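Local coordinates for protein serine--tRNA ligase, cytoplasmic (Candida albicans, PDB 3QO8) that catalyses the attachment of serine to tRNA(Ser), activating the amino acid with ATP to seryl-adenylate and then transferring it to the acceptor end of the tRNA, at residues A[194-199]-A[299-304]; A[186-191]-A[406-411]; A[376-381]-A[395-400]. All blocks are in the same frame, centred on the assembly; numbering follows the deposited sequence.

Contact 1 of 3, residues A[194-199]-A[299-304]; sequences YGLSFL and EKIEQF. With SSA (5'-O-(N-(L-seryl)-sulfamoyl)adenosine), chain B.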
loop_
_atom_site.group_PDB
_atom_site.type_symbol
_atom_site.label_atom_id
_atom_site.label_comp_id
_atom_site.label_asym_id
_atom_site.label_seq_id
_atom_site.Cartn_x
_atom_site.Cartn_y
_atom_site.Cartn_z
ATOM N N TYR A 194 -13.172 11.536 -9.337
ATOM C CA TYR A 194 -14.536 12.057 -9.235
ATOM C C TYR A 194 -14.914 12.230 -7.761
ATOM O O TYR A 194 -15.406 13.288 -7.352
ATOM C CB TYR A 194 -15.538 11.167 -9.986
ATOM C CG TYR A 194 -16.975 11.607 -9.786
ATOM C CD1 TYR A 194 -17.332 12.949 -9.919
ATOM C CD2 TYR A 194 -17.959 10.691 -9.421
ATOM C CE1 TYR A 194 -18.635 13.365 -9.721
ATOM C CE2 TYR A 194 -19.272 11.097 -9.224
ATOM C CZ TYR A 194 -19.600 12.437 -9.378
ATOM O OH TYR A 194 -20.896 12.855 -9.184
ATOM N N GLY A 195 -14.640 11.208 -6.959
ATOM C CA GLY A 195 -14.910 11.258 -5.532
ATOM C C GLY A 195 -14.233 12.420 -4.821
ATOM O O GLY A 195 -14.860 13.097 -3.993
ATOM N N LEU A 196 -12.952 12.652 -5.120
ATOM C CA LEU A 196 -12.233 13.788 -4.532
ATOM C C LEU A 196 -12.836 15.112 -4.981
ATOM O O LEU A 196 -13.023 16.030 -4.180
ATOM C CB LEU A 196 -10.742 13.748 -4.905
ATOM C CG LEU A 196 -9.935 12.649 -4.220
ATOM C CD1 LEU A 196 -8.511 12.558 -4.789
ATOM C CD2 LEU A 196 -9.890 12.909 -2.714
ATOM N N SER A 197 -13.143 15.209 -6.270
ATOM C CA SER A 197 -13.684 16.445 -6.829
ATOM C C SER A 197 -15.056 16.714 -6.237
ATOM O O SER A 197 -15.382 17.852 -5.860
ATOM C CB SER A 197 -13.787 16.345 -8.351
ATOM O OG SER A 197 -14.288 17.545 -8.904
ATOM N N PHE A 198 -15.847 15.645 -6.145
ATOM C CA PHE A 198 -17.202 15.701 -5.598
ATOM C C PHE A 198 -17.192 16.235 -4.164
ATOM O O PHE A 198 -17.938 17.153 -3.830
ATOM C CB PHE A 198 -17.819 14.298 -5.642
ATOM C CG PHE A 198 -19.232 14.222 -5.116
ATOM C CD1 PHE A 198 -20.320 14.471 -5.953
ATOM C CD2 PHE A 198 -19.472 13.859 -3.803
ATOM C CE1 PHE A 198 -21.622 14.386 -5.470
ATOM C CE2 PHE A 198 -20.780 13.767 -3.308
ATOM C CZ PHE A 198 -21.854 14.024 -4.150
ATOM N N LEU A 199 -16.339 15.669 -3.317
ATOM C CA LEU A 199 -16.292 16.103 -1.923
ATOM C C LEU A 199 -15.630 17.470 -1.780
ATOM O O LEU A 199 -16.026 18.279 -0.939
ATOM C CB LEU A 199 -15.583 15.072 -1.050
ATOM C CG LEU A 199 -16.324 13.755 -0.786
ATOM C CD1 LEU A 199 -15.463 12.838 0.084
ATOM C CD2 LEU A 199 -17.704 14.003 -0.130
ATOM N N GLU A 299 -8.903 0.607 -2.981
ATOM C CA GLU A 299 -8.879 2.054 -2.732
ATOM C C GLU A 299 -10.219 2.559 -2.200
ATOM O O GLU A 299 -11.266 1.997 -2.509
ATOM C CB GLU A 299 -8.498 2.824 -4.003
ATOM C CG GLU A 299 -6.995 2.676 -4.379
ATOM C CD GLU A 299 -6.648 1.258 -4.802
ATOM O OE1 GLU A 299 -7.165 0.807 -5.843
ATOM O OE2 GLU A 299 -5.859 0.596 -4.095
ATOM N N LYS A 300 -10.188 3.628 -1.410
ATOM C CA LYS A 300 -11.420 4.162 -0.841
ATOM C C LYS A 300 -11.304 5.664 -0.631
ATOM O O LYS A 300 -10.321 6.152 -0.051
ATOM C CB LYS A 300 -11.766 3.456 0.485
ATOM C CG LYS A 300 -13.088 3.955 1.141
ATOM C CD LYS A 300 -13.578 3.024 2.293
ATOM C CE LYS A 300 -12.495 2.809 3.375
ATOM N NZ LYS A 300 -11.896 4.090 3.855
ATOM N N ILE A 301 -12.296 6.387 -1.136
ATOM C CA ILE A 301 -12.522 7.771 -0.764
ATOM C C ILE A 301 -13.451 7.792 0.452
ATOM O O ILE A 301 -14.571 7.279 0.405
ATOM C CB ILE A 301 -13.141 8.588 -1.916
ATOM C CG1 ILE A 301 -12.252 8.497 -3.169
ATOM C CG2 ILE A 301 -13.355 10.042 -1.475
ATOM C CD1 ILE A 301 -10.779 8.826 -2.901
ATOM N N GLU A 302 -12.965 8.412 1.522
ATOM C CA GLU A 302 -13.574 8.397 2.839
ATOM C C GLU A 302 -14.020 9.811 3.225
ATOM O O GLU A 302 -13.294 10.780 2.991
ATOM C CB GLU A 302 -12.499 7.945 3.847
ATOM C CG GLU A 302 -12.961 7.886 5.300
ATOM C CD GLU A 302 -13.840 6.672 5.588
ATOM O OE1 GLU A 302 -14.176 5.941 4.626
ATOM O OE2 GLU A 302 -14.183 6.443 6.779
ATOM N N GLN A 303 -15.203 9.936 3.815
ATOM C CA GLN A 303 -15.578 11.181 4.491
ATOM C C GLN A 303 -15.151 11.089 5.946
ATOM O O GLN A 303 -15.512 10.137 6.640
ATOM C CB GLN A 303 -17.097 11.378 4.487
ATOM C CG GLN A 303 -17.733 11.481 3.138
ATOM C CD GLN A 303 -19.229 11.707 3.265
ATOM O OE1 GLN A 303 -19.665 12.744 3.753
ATOM N NE2 GLN A 303 -20.015 10.722 2.853
ATOM N N PHE A 304 -14.392 12.067 6.431
ATOM C CA PHE A 304 -14.087 12.076 7.850
ATOM C C PHE A 304 -14.322 13.476 8.384
ATOM O O PHE A 304 -13.789 14.456 7.851
ATOM C CB PHE A 304 -12.655 11.614 8.172
ATOM C CG PHE A 304 -12.412 11.451 9.662
ATOM C CD1 PHE A 304 -12.624 10.221 10.281
ATOM C CD2 PHE A 304 -12.054 12.533 10.442
ATOM C CE1 PHE A 304 -12.435 10.071 11.647
ATOM C CE2 PHE A 304 -11.868 12.397 11.819
ATOM C CZ PHE A 304 -12.061 11.168 12.421
HETATM N N10 SSA B . -14.084 3.923 7.637
HETATM C CA SSA B . -15.349 3.203 7.506
HETATM C CB SSA B . -16.261 3.924 6.514
HETATM O OG SSA B . -15.749 3.794 5.172
HETATM C C9 SSA B . -15.103 1.793 7.051
HETATM O O9 SSA B . -13.984 1.406 6.735
HETATM N N8 SSA B . -16.170 1.001 7.006
HETATM S S1 SSA B . -16.171 -0.421 6.268
HETATM O O1S SSA B . -15.388 -1.412 6.949
HETATM O O2S SSA B . -17.521 -0.864 6.151
HETATM O "O5'" SSA B . -15.635 -0.256 4.833
HETATM C "C5'" SSA B . -16.174 0.722 3.960
HETATM C "C4'" SSA B . -16.460 0.081 2.598
HETATM O "O4'" SSA B . -15.292 -0.475 1.982
HETATM C "C3'" SSA B . -17.431 -1.078 2.659
HETATM O "O3'" SSA B . -18.774 -0.585 2.777
HETATM C "C2'" SSA B . -17.146 -1.762 1.327
HETATM O "O2'" SSA B . -17.798 -1.059 0.252
HETATM C "C1'" SSA B . -15.637 -1.581 1.157
HETATM N N9 SSA B . -14.920 -2.786 1.621
HETATM C C8 SSA B . -14.807 -3.223 2.885
HETATM N N7 SSA B . -14.086 -4.365 2.884
HETATM C C5 SSA B . -13.746 -4.624 1.607
HETATM C C6 SSA B . -13.014 -5.629 1.006
HETATM N N6 SSA B . -12.490 -6.610 1.774
HETATM N N1 SSA B . -12.838 -5.611 -0.336
HETATM C C2 SSA B . -13.366 -4.632 -1.079
HETATM N N3 SSA B . -14.071 -3.639 -0.521
HETATM C C4 SSA B . -14.281 -3.629 0.815
#
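Ile-301 lies across Gly-195, Leu-196 and Leu-199 of helical segment 194-199, using both of its branches. Its CG2 meets Leu-199 CD1 at 3.8 Å, the two side chains passing each other in opposite directions, while its CD1 reaches the branch point of Leu-196, CG, at 4.1 Å. The split follows from chi1 (-56°): CG1 stands beside the backbone N and carries CD1 to Leu-196, and CG2, anti to that N, faces the Gly-195 backbone and Leu-199. Gly-195 sits where the backbones come nearest, its CA 6.4 Å from Ile-301 CA, and the axes of the two segments run nearly parallel, 13° apart. Leu-199 CD1 also rests on Gln-303 CG at 4.0 Å; the Gln-303 amide goes on to hydrogen-bond Met-319 O through NE2.

The strand's other side faces the ligand. Glu-302 points away from the helix, and its carboxylate takes one bond on each oxygen from the seryl moiety: SSA OG to OE1 and SSA N10 to OE2, both 2.7 Å. Lys-300 NZ approaches the same OE1 at 3.0 Å from above the carboxylate plane, a salt bridge that would restrain the group's rotation, and also bonds Thr-246 OG1. This is the class II synthetase catalytic fold: the motif 1 helix, 183-200, packs behind an antiparallel-sheet strand whose front carries the seryl site.

Contact 2 of 3, residues A[186-191]-A[406-411]; sequences FLNQAL and SATERT. With SSA (5'-O-(N-(L-seryl)-sulfamoyl)adenosine), chain B.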
loop_
_atom_site.group_PDB
_atom_site.type_symbol
_atom_site.label_atom_id
_atom_site.label_comp_id
_atom_site.label_asym_id
_atom_site.label_seq_id
_atom_site.Cartn_x
_atom_site.Cartn_y
_atom_site.Cartn_z
ATOM N N PHE A 186 -8.506 2.685 -15.578
ATOM C CA PHE A 186 -9.101 4.002 -15.838
ATOM C C PHE A 186 -10.380 4.242 -15.019
ATOM O O PHE A 186 -10.625 5.348 -14.529
ATOM C CB PHE A 186 -9.393 4.191 -17.327
ATOM C CG PHE A 186 -8.159 4.410 -18.177
ATOM C CD1 PHE A 186 -7.086 5.136 -17.698
ATOM C CD2 PHE A 186 -8.090 3.890 -19.464
ATOM C CE1 PHE A 186 -5.957 5.356 -18.487
ATOM C CE2 PHE A 186 -6.957 4.103 -20.264
ATOM C CZ PHE A 186 -5.896 4.828 -19.772
ATOM N N LEU A 187 -11.193 3.204 -14.861
ATOM C CA LEU A 187 -12.413 3.345 -14.069
ATOM C C LEU A 187 -12.092 3.550 -12.593
ATOM O O LEU A 187 -12.756 4.318 -11.911
ATOM C CB LEU A 187 -13.317 2.116 -14.222
ATOM C CG LEU A 187 -14.171 2.097 -15.493
ATOM C CD1 LEU A 187 -14.687 0.696 -15.781
ATOM C CD2 LEU A 187 -15.309 3.106 -15.384
ATOM N N ASN A 188 -11.107 2.815 -12.091
ATOM C CA ASN A 188 -10.700 2.978 -10.704
ATOM C C ASN A 188 -10.212 4.406 -10.438
ATOM O O ASN A 188 -10.647 5.049 -9.487
ATOM C CB ASN A 188 -9.636 1.951 -10.330
ATOM C CG ASN A 188 -9.579 1.703 -8.839
ATOM O OD1 ASN A 188 -10.566 1.281 -8.223
ATOM N ND2 ASN A 188 -8.419 1.922 -8.256
ATOM N N GLN A 189 -9.333 4.907 -11.306
ATOM C CA GLN A 189 -8.857 6.285 -11.199
ATOM C C GLN A 189 -9.993 7.296 -11.347
ATOM O O GLN A 189 -10.026 8.311 -10.646
ATOM C CB GLN A 189 -7.749 6.552 -12.227
ATOM C CG GLN A 189 -6.418 5.880 -11.867
ATOM C CD GLN A 189 -5.861 6.384 -10.552
ATOM O OE1 GLN A 189 -5.576 5.612 -9.638
ATOM N NE2 GLN A 189 -5.698 7.689 -10.451
ATOM N N ALA A 190 -10.919 7.020 -12.267
ATOM C CA ALA A 190 -12.068 7.885 -12.463
ATOM C C ALA A 190 -12.834 8.037 -11.154
ATOM O O ALA A 190 -13.177 9.144 -10.759
ATOM C CB ALA A 190 -13.003 7.332 -13.591
ATOM N N LEU A 191 -13.119 6.921 -10.489
ATOM C CA LEU A 191 -13.858 6.987 -9.220
ATOM C C LEU A 191 -13.086 7.732 -8.131
ATOM O O LEU A 191 -13.658 8.515 -7.374
ATOM C CB LEU A 191 -14.237 5.591 -8.729
ATOM C CG LEU A 191 -15.443 5.030 -9.493
ATOM C CD1 LEU A 191 -15.534 3.547 -9.293
ATOM C CD2 LEU A 191 -16.720 5.738 -9.024
ATOM N N SER A 406 -16.752 6.310 -1.577
ATOM C CA SER A 406 -16.678 5.188 -2.516
ATOM C C SER A 406 -15.484 4.288 -2.259
ATOM O O SER A 406 -14.343 4.740 -2.321
ATOM C CB SER A 406 -16.640 5.673 -3.968
ATOM O OG SER A 406 -16.514 4.572 -4.871
ATOM N N ALA A 407 -15.758 3.025 -1.940
ATOM C CA ALA A 407 -14.748 1.983 -2.018
ATOM C C ALA A 407 -14.704 1.618 -3.492
ATOM O O ALA A 407 -15.661 1.067 -4.030
ATOM C CB ALA A 407 -15.150 0.792 -1.178
ATOM N N THR A 408 -13.617 1.968 -4.172
ATOM C CA THR A 408 -13.700 2.084 -5.625
ATOM C C THR A 408 -13.840 0.743 -6.369
ATOM O O THR A 408 -14.635 0.632 -7.309
ATOM C CB THR A 408 -12.527 2.926 -6.205
ATOM O OG1 THR A 408 -11.286 2.297 -5.875
ATOM C CG2 THR A 408 -12.528 4.346 -5.585
ATOM N N GLU A 409 -13.062 -0.258 -5.984
ATOM C CA GLU A 409 -13.164 -1.549 -6.666
ATOM C C GLU A 409 -14.587 -2.126 -6.498
ATOM O O GLU A 409 -15.170 -2.641 -7.456
ATOM C CB GLU A 409 -12.113 -2.543 -6.165
ATOM C CG GLU A 409 -10.703 -2.363 -6.834
ATOM C CD GLU A 409 -9.831 -1.296 -6.171
ATOM O OE1 GLU A 409 -10.274 -0.669 -5.193
ATOM O OE2 GLU A 409 -8.687 -1.077 -6.645
ATOM N N ARG A 410 -15.144 -2.040 -5.293
ATOM C CA ARG A 410 -16.503 -2.565 -5.082
ATOM C C ARG A 410 -17.550 -1.722 -5.810
ATOM O O ARG A 410 -18.527 -2.246 -6.360
ATOM C CB ARG A 410 -16.856 -2.718 -3.596
ATOM C CG ARG A 410 -18.220 -3.407 -3.406
ATOM C CD ARG A 410 -18.564 -3.672 -1.935
ATOM N NE ARG A 410 -17.654 -4.657 -1.362
ATOM C CZ ARG A 410 -17.804 -5.182 -0.153
ATOM N NH1 ARG A 410 -18.851 -4.832 0.596
ATOM N NH2 ARG A 410 -16.923 -6.070 0.290
ATOM N N THR A 411 -17.339 -0.408 -5.840
ATOM C CA THR A 411 -18.210 0.459 -6.618
ATOM C C THR A 411 -18.141 0.116 -8.108
ATOM O O THR A 411 -19.143 0.158 -8.797
ATOM C CB THR A 411 -17.883 1.948 -6.386
ATOM O OG1 THR A 411 -18.198 2.273 -5.030
ATOM C CG2 THR A 411 -18.708 2.834 -7.310
HETATM N N10 SSA B . -14.084 3.923 7.637
HETATM C CA SSA B . -15.349 3.203 7.506
HETATM C CB SSA B . -16.261 3.924 6.514
HETATM O OG SSA B . -15.749 3.794 5.172
HETATM C C9 SSA B . -15.103 1.793 7.051
HETATM O O9 SSA B . -13.984 1.406 6.735
HETATM N N8 SSA B . -16.170 1.001 7.006
HETATM S S1 SSA B . -16.171 -0.421 6.268
HETATM O O1S SSA B . -15.388 -1.412 6.949
HETATM O O2S SSA B . -17.521 -0.864 6.151
HETATM O "O5'" SSA B . -15.635 -0.256 4.833
HETATM C "C5'" SSA B . -16.174 0.722 3.960
HETATM C "C4'" SSA B . -16.460 0.081 2.598
HETATM O "O4'" SSA B . -15.292 -0.475 1.982
HETATM C "C3'" SSA B . -17.431 -1.078 2.659
HETATM O "O3'" SSA B . -18.774 -0.585 2.777
HETATM C "C2'" SSA B . -17.146 -1.762 1.327
HETATM O "O2'" SSA B . -17.798 -1.059 0.252
HETATM C "C1'" SSA B . -15.637 -1.581 1.157
HETATM N N9 SSA B . -14.920 -2.786 1.621
HETATM C C8 SSA B . -14.807 -3.223 2.885
HETATM N N7 SSA B . -14.086 -4.365 2.884
HETATM C C5 SSA B . -13.746 -4.624 1.607
HETATM C C6 SSA B . -13.014 -5.629 1.006
HETATM N N6 SSA B . -12.490 -6.610 1.774
HETATM N N1 SSA B . -12.838 -5.611 -0.336
HETATM C C2 SSA B . -13.366 -4.632 -1.079
HETATM N N3 SSA B . -14.071 -3.639 -0.521
HETATM C C4 SSA B . -14.281 -3.629 0.815
#
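Asn-188 and Thr-408 make the polar centre of the contact: Thr-408 OG1 donates to Asn-188 OD1 at 2.7 Å, the donor lying above the carbonyl plane with a C=O...donor angle of 122°. Here the motif 1 helix of the class II fold, 183-200, packs on motif 3, at the junction between strand 406-407 and helix 408-419, where Ala-407 is the N-cap residue. A chi1 of 60° sets the Thr-408 hydroxyl between the backbone N and the carbonyl carbon and turns CG2 to Leu-191 CB at 3.8 Å. Glu-409 packs on the same amide, its CD 3.4 Å from Asn-188 OD1 and the carboxylate and amide planes 49° apart.

Leu-191 supplies a largely apolar half. Its CD1 meets the methyl of Thr-411, CG2, at 3.8 Å and touches the backbone carbonyl oxygen Thr-408 O at 3.6 Å. With CG2 facing Leu-191, the Thr-411 hydroxyl is directed back into its own segment, where it accepts from Ser-406 OG at 2.9 Å and donates to Ala-407 O; that carbonyl also accepts Thr-411 N, so two donors from one residue grip it.

In the second shell, Glu-299 accepts Asn-188 ND2 on OE1 and donates its backbone N to Glu-409 OE1, positioning both groups. Gln-189 NE2 is hydrogen-bonded to Asn-193 OD1 of the second subunit, which puts the contact at the dimer interface.

Ala-407 and Arg-410 point away from helix 183-200, toward the adenosine. Hydrogen bonds from Arg-410 NE to Phe-293 O and from NH1 to Glu-366 O hold the guanidinium with one face over SSA C2', offset toward the rim, and NH2 near adenine C4, while Ala-407 CB touches the ribose at SSA C1', 3.4 Å away.

Contact 3 of 3, residues A[376-381]-A[395-400]; sequences YQSRNL and KKYVHC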
loop_
_atom_site.group_PDB
_atom_site.type_symbol
_atom_site.label_atom_id
_atom_site.label_comp_id
_atom_site.label_asym_id
_atom_site.label_seq_id
_atom_site.Cartn_x
_atom_site.Cartn_y
_atom_site.Cartn_z
ATOM N N TYR A 376 -16.003 8.878 21.319
ATOM C CA TYR A 376 -15.371 7.637 21.763
ATOM C C TYR A 376 -13.896 7.616 21.352
ATOM O O TYR A 376 -13.025 7.257 22.143
ATOM C CB TYR A 376 -16.107 6.454 21.132
ATOM C CG TYR A 376 -15.802 5.080 21.699
ATOM C CD1 TYR A 376 -16.459 4.617 22.833
ATOM C CD2 TYR A 376 -14.885 4.236 21.079
ATOM C CE1 TYR A 376 -16.207 3.357 23.342
ATOM C CE2 TYR A 376 -14.622 2.973 21.580
ATOM C CZ TYR A 376 -15.289 2.540 22.712
ATOM O OH TYR A 376 -15.056 1.282 23.215
ATOM N N GLN A 377 -13.619 8.003 20.111
ATOM C CA GLN A 377 -12.246 7.994 19.611
ATOM C C GLN A 377 -11.494 9.253 20.034
ATOM O O GLN A 377 -10.325 9.193 20.415
ATOM C CB GLN A 377 -12.227 7.849 18.090
ATOM C CG GLN A 377 -12.851 6.545 17.603
ATOM C CD GLN A 377 -13.385 6.664 16.190
ATOM O OE1 GLN A 377 -14.079 7.629 15.855
ATOM N NE2 GLN A 377 -13.043 5.700 15.344
ATOM N N SER A 378 -12.175 10.389 19.978
ATOM C CA SER A 378 -11.546 11.655 20.305
ATOM C C SER A 378 -11.122 11.735 21.770
ATOM O O SER A 378 -10.136 12.383 22.084
ATOM C CB SER A 378 -12.466 12.814 19.941
ATOM O OG SER A 378 -13.731 12.637 20.528
ATOM N N ARG A 379 -11.862 11.080 22.669
ATOM C CA ARG A 379 -11.423 10.992 24.062
ATOM C C ARG A 379 -10.087 10.259 24.117
ATOM O O ARG A 379 -9.160 10.681 24.795
ATOM C CB ARG A 379 -12.472 10.283 24.945
ATOM C CG ARG A 379 -12.046 10.127 26.410
ATOM C CD ARG A 379 -13.209 9.628 27.313
ATOM N NE ARG A 379 -14.262 10.634 27.437
ATOM C CZ ARG A 379 -15.372 10.652 26.708
ATOM N NH1 ARG A 379 -15.606 9.699 25.808
ATOM N NH2 ARG A 379 -16.258 11.618 26.882
ATOM N N ASN A 380 -9.981 9.162 23.379
ATOM C CA ASN A 380 -8.749 8.378 23.395
ATOM C C ASN A 380 -7.579 9.132 22.753
ATOM O O ASN A 380 -6.444 9.057 23.220
ATOM C CB ASN A 380 -8.968 7.025 22.717
ATOM C CG ASN A 380 -8.000 5.970 23.201
ATOM O OD1 ASN A 380 -7.374 6.120 24.249
ATOM N ND2 ASN A 380 -7.874 4.889 22.444
ATOM N N LEU A 381 -7.879 9.886 21.701
ATOM C CA LEU A 381 -6.863 10.627 20.950
ATOM C C LEU A 381 -6.653 12.042 21.497
ATOM O O LEU A 381 -5.808 12.791 20.998
ATOM C CB LEU A 381 -7.274 10.674 19.480
ATOM C CG LEU A 381 -7.223 9.307 18.790
ATOM C CD1 LEU A 381 -8.125 9.271 17.548
ATOM C CD2 LEU A 381 -5.776 8.948 18.433
ATOM N N LYS A 395 -13.366 16.977 30.670
ATOM C CA LYS A 395 -12.894 17.497 29.393
ATOM C C LYS A 395 -13.961 17.295 28.327
ATOM O O LYS A 395 -14.637 16.268 28.301
ATOM C CB LYS A 395 -11.598 16.803 28.966
ATOM C CG LYS A 395 -10.419 16.973 29.922
ATOM C CD LYS A 395 -9.124 16.531 29.247
ATOM C CE LYS A 395 -7.910 16.702 30.151
ATOM N NZ LYS A 395 -6.619 16.513 29.412
ATOM N N LYS A 396 -14.132 18.282 27.458
ATOM C CA LYS A 396 -15.066 18.140 26.349
ATOM C C LYS A 396 -14.294 17.878 25.053
ATOM O O LYS A 396 -13.341 18.592 24.724
ATOM C CB LYS A 396 -15.955 19.375 26.207
ATOM C CG LYS A 396 -16.967 19.263 25.077
ATOM C CD LYS A 396 -17.956 20.426 25.068
ATOM C CE LYS A 396 -17.388 21.634 24.348
ATOM N NZ LYS A 396 -18.391 22.722 24.196
ATOM N N TYR A 397 -14.705 16.839 24.333
ATOM C CA TYR A 397 -14.039 16.438 23.102
ATOM C C TYR A 397 -14.943 16.665 21.891
ATOM O O TYR A 397 -16.174 16.760 22.024
ATOM C CB TYR A 397 -13.644 14.961 23.185
ATOM C CG TYR A 397 -12.716 14.659 24.332
ATOM C CD1 TYR A 397 -11.367 14.986 24.253
ATOM C CD2 TYR A 397 -13.181 14.065 25.506
ATOM C CE1 TYR A 397 -10.504 14.722 25.292
ATOM C CE2 TYR A 397 -12.312 13.801 26.568
ATOM C CZ TYR A 397 -10.977 14.134 26.446
ATOM O OH TYR A 397 -10.078 13.885 27.457
ATOM N N VAL A 398 -14.330 16.769 20.713
ATOM C CA VAL A 398 -15.085 16.851 19.471
ATOM C C VAL A 398 -15.806 15.529 19.253
ATOM O O VAL A 398 -15.497 14.522 19.891
ATOM C CB VAL A 398 -14.152 17.076 18.257
ATOM C CG1 VAL A 398 -13.422 18.406 18.372
ATOM C CG2 VAL A 398 -13.155 15.930 18.142
ATOM N N HIS A 399 -16.770 15.519 18.348
ATOM C CA HIS A 399 -17.315 14.252 17.898
ATOM C C HIS A 399 -16.675 13.925 16.563
ATOM O O HIS A 399 -16.407 14.831 15.773
ATOM C CB HIS A 399 -18.837 14.326 17.750
ATOM C CG HIS A 399 -19.572 14.216 19.049
ATOM N ND1 HIS A 399 -20.940 14.080 19.120
ATOM C CD2 HIS A 399 -19.127 14.216 20.329
ATOM C CE1 HIS A 399 -21.309 14.004 20.385
ATOM N NE2 HIS A 399 -20.229 14.082 21.140
ATOM N N CYS A 400 -16.415 12.638 16.340
ATOM C CA CYS A 400 -15.900 12.145 15.069
ATOM C C CYS A 400 -16.937 11.288 14.367
ATOM O O CYS A 400 -17.592 10.446 14.980
ATOM C CB CYS A 400 -14.633 11.323 15.269
ATOM S SG CYS A 400 -13.387 12.260 16.212
HETATM O O HOH W 1 -15.042 13.381 28.898
#
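Two first torsions set up this contact: Ser-378 OG lies between its backbone N and carbonyl carbon (chi1 53°), reaching the 395-400 backbone, and Tyr-397 CG stands beside its own N, opposite the carbonyl carbon, which puts one ring face against Arg-379 CA. The weakly bonded helix 376-381 thereby packs on the lead-in to strand 399-404 of the class II catalytic core's antiparallel sheet.

Ser-378 OG donates to Val-398 O at 2.7 Å, with a C=O...donor angle of 150°, and its CB lies 3.7 Å from Val-398 CG2 and 3.9 Å from Cys-400 SG. Arg-379 CA sits over the centre of the Tyr-397 ring, 3.7 Å from the centroid and 5° off the normal, a CH-pi contact. Arg-379 CG continues across the ring, 3.7 Å from Tyr-397 CE2; the guanidinium plane is nearly perpendicular to the ring, with CD2 over one of its faces. Arg-379 NH1 forms a salt bridge with Asp-375 OD1 and a hydrogen bond with Met-1 O, and Tyr-397 OH hydrogen-bonds Glu-382 OE1.

Gln-377 OE1 lies 3.8 Å from Cys-400 CB, while its NE2 hydrogen-bonds Glu-248 of the serine pocket. At the guanidinium edge, an in-plane water accepts from Arg-379 NH2 at 2.9 Å and donates to Lys-395 O.

In the fold
Contacts 1 and 2 use successive parts of helix 183-200 and lie 10 Å apart between centres. Strand 297-307 joins them to each other: Ile-301 N is 2.9 Å from Ser-406 O in the neighbouring strand, and Glu-299 O is 2.9 Å from Thr-408 N at the start of the helix, both probable hydrogen bonds. They reach different ends of the same ligand: contact 1 its seryl moiety, contact 2 its adenosine. Contact 3 is centred 24 Å from contact 1, which it meets where Phe-304 CZ packs on Cys-400 CB at 3.8 Å; its nearest atoms are about 17 Å from contact 2. The Gln-377 side chain is about 8 Å from the ligand, beyond Glu-248.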